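Putative kinase (Chloroflexus aurantiacus, PDB 2RHM) is of unknown function but has the P-loop nucleoside triphosphate hydrolase fold and is probably a nucleotide-dependent kinase. Local coordinates at residues L7-G12 with P106-C111. Sequence-based numbering, arbitrary orientation.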
loop_
_atom_site.group_PDB
_atom_site.type_symbol
_atom_site.label_atom_id
_atom_site.label_comp_id
_atom_site.label_asym_id
_atom_site.label_seq_id
_atom_site.Cartn_x
_atom_site.Cartn_y
_atom_site.Cartn_z
ATOM N N LEU B 7 2.462 -10.525 11.360
ATOM C CA LEU B 7 1.710 -10.417 10.121
ATOM C C LEU B 7 0.431 -11.211 10.342
ATOM O O LEU B 7 0.487 -12.420 10.542
ATOM C CB LEU B 7 2.496 -10.974 8.936
ATOM C CG LEU B 7 1.702 -11.106 7.627
ATOM C CD1 LEU B 7 1.071 -9.782 7.247
ATOM C CD2 LEU B 7 2.570 -11.611 6.470
ATOM N N ILE B 8 -0.703 -10.507 10.368
ATOM C CA ILE B 8 -1.995 -11.119 10.626
ATOM C C ILE B 8 -2.671 -11.345 9.294
ATOM O O ILE B 8 -2.991 -10.391 8.594
ATOM C CB ILE B 8 -2.863 -10.233 11.560
ATOM C CG1 ILE B 8 -2.119 -10.018 12.895
ATOM C CG2 ILE B 8 -4.224 -10.867 11.773
ATOM C CD1 ILE B 8 -2.542 -8.774 13.600
ATOM N N ILE B 9 -2.852 -12.620 8.953
ATOM C CA ILE B 9 -3.436 -13.010 7.696
ATOM C C ILE B 9 -4.892 -13.382 7.922
ATOM O O ILE B 9 -5.195 -14.285 8.696
ATOM C CB ILE B 9 -2.683 -14.214 7.073
ATOM C CG1 ILE B 9 -1.223 -13.841 6.779
ATOM C CG2 ILE B 9 -3.395 -14.738 5.815
ATOM C CD1 ILE B 9 -0.262 -14.268 7.879
ATOM N N VAL B 10 -5.778 -12.651 7.269
ATOM C CA VAL B 10 -7.200 -12.968 7.296
ATOM C C VAL B 10 -7.616 -13.497 5.947
ATOM O O VAL B 10 -7.539 -12.795 4.937
ATOM C CB VAL B 10 -8.073 -11.766 7.680
ATOM C CG1 VAL B 10 -9.512 -12.194 7.824
ATOM C CG2 VAL B 10 -7.583 -11.148 8.979
ATOM N N THR B 11 -8.040 -14.762 5.941
ATOM C CA THR B 11 -8.389 -15.442 4.704
ATOM C C THR B 11 -9.810 -15.993 4.765
ATOM O O THR B 11 -10.456 -15.955 5.795
ATOM C CB THR B 11 -7.376 -16.542 4.370
ATOM O OG1 THR B 11 -7.567 -16.971 3.010
ATOM C CG2 THR B 11 -7.506 -17.694 5.337
ATOM N N GLY B 12 -10.306 -16.458 3.629
ATOM C CA GLY B 12 -11.644 -16.988 3.525
ATOM C C GLY B 12 -12.094 -16.874 2.108
ATOM O O GLY B 12 -11.582 -16.036 1.352
ATOM N N PRO B 106 3.685 -15.031 11.812
ATOM C CA PRO B 106 2.313 -15.143 11.307
ATOM C C PRO B 106 1.251 -15.509 12.335
ATOM O O PRO B 106 1.495 -16.329 13.238
ATOM C CB PRO B 106 2.418 -16.257 10.269
ATOM C CG PRO B 106 3.455 -17.163 10.844
ATOM C CD PRO B 106 4.471 -16.249 11.519
ATOM N N ILE B 107 0.086 -14.883 12.184
ATOM C CA ILE B 107 -1.112 -15.211 12.944
ATOM C C ILE B 107 -2.198 -15.272 11.877
ATOM O O ILE B 107 -2.317 -14.348 11.088
ATOM C CB ILE B 107 -1.461 -14.139 13.970
ATOM C CG1 ILE B 107 -0.322 -13.986 14.996
ATOM C CG2 ILE B 107 -2.785 -14.515 14.679
ATOM C CD1 ILE B 107 -0.502 -12.796 15.924
ATOM N N GLN B 108 -2.976 -16.345 11.829
ATOM C CA GLN B 108 -3.922 -16.532 10.739
ATOM C C GLN B 108 -5.345 -16.762 11.221
ATOM O O GLN B 108 -5.577 -17.512 12.183
ATOM C CB GLN B 108 -3.480 -17.690 9.823
ATOM C CG GLN B 108 -4.294 -17.802 8.532
ATOM C CD GLN B 108 -3.732 -18.821 7.519
ATOM O OE1 GLN B 108 -4.257 -18.938 6.411
ATOM N NE2 GLN B 108 -2.669 -19.542 7.890
ATOM N N ILE B 109 -6.265 -16.026 10.613
ATOM C CA ILE B 109 -7.706 -16.186 10.851
ATOM C C ILE B 109 -8.378 -16.560 9.535
ATOM O O ILE B 109 -8.234 -15.861 8.513
ATOM C CB ILE B 109 -8.357 -14.923 11.424
ATOM C CG1 ILE B 109 -7.645 -14.495 12.698
ATOM C CG2 ILE B 109 -9.836 -15.177 11.716
ATOM C CD1 ILE B 109 -8.171 -13.272 13.286
ATOM N N ARG B 110 -9.068 -17.695 9.555
ATOM C CA ARG B 110 -9.769 -18.190 8.394
ATOM C C ARG B 110 -11.265 -18.067 8.638
ATOM O O ARG B 110 -11.779 -18.547 9.639
ATOM C CB ARG B 110 -9.423 -19.642 8.084
ATOM C CG ARG B 110 -10.320 -20.181 6.988
ATOM C CD ARG B 110 -10.085 -21.611 6.679
ATOM N NE ARG B 110 -10.335 -22.491 7.817
ATOM C CZ ARG B 110 -10.446 -23.807 7.711
ATOM N NH1 ARG B 110 -10.354 -24.385 6.528
ATOM N NH2 ARG B 110 -10.672 -24.553 8.787
ATOM N N CYS B 111 -11.954 -17.388 7.728
ATOM C CA CYS B 111 -13.392 -17.253 7.828
ATOM C C CYS B 111 -14.059 -18.284 6.955
ATOM O O CYS B 111 -13.574 -18.567 5.875
ATOM C CB CYS B 111 -13.822 -15.865 7.375
ATOM S SG CYS B 111 -13.107 -14.570 8.369
#
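Ile-9 and Thr-11 each clasp the strand of Ile-107 and Ile-109 by both backbone polar atoms. Ile-9 N donates to Ile-107 O at 2.8 Å, and Thr-11 N to Ile-109 O in the same way; in return Ile-109 N reaches Ile-9 O and Cys-111 N reaches Thr-11 O. With Ile-107 N to Leu-7 O at 3.0 Å, five bonds make a parallel ladder, the two strands twisted by 20° against each other.

Apolar contacts fall on both faces. On the face that carries Gln-108, Ile-9 CD1 lies side by side with the ring of Pro-106, 4.1 Å from Pro-106 CB, while Thr-11 CG2 packs over Arg-110 CB at 3.9 Å. Chi1 of -167° puts that methyl between backbone N and carbonyl carbon, turned to strand 106-111, and sends OG1 off to weak bonds with Ser-84 and Phe-86. On the other face, Ile-8 CG1 sits 4.3 Å from Ile-107 CB, under helix 175-187.

Among the polar groups, Gln-108 runs extended across Thr-11, its buried OE1 3.6 Å from Thr-11 CG2 and accepting a hydrogen bond from Leu-156 N; the Arg-110 guanidinium end turns away to Ile-153 O and Thr-164 OG1.

Backbone bonding thus holds two interior strands of the parallel P-loop NTPase sheet (order 2-3-1-4-5), placing Gly-12 where a probable Walker A loop begins.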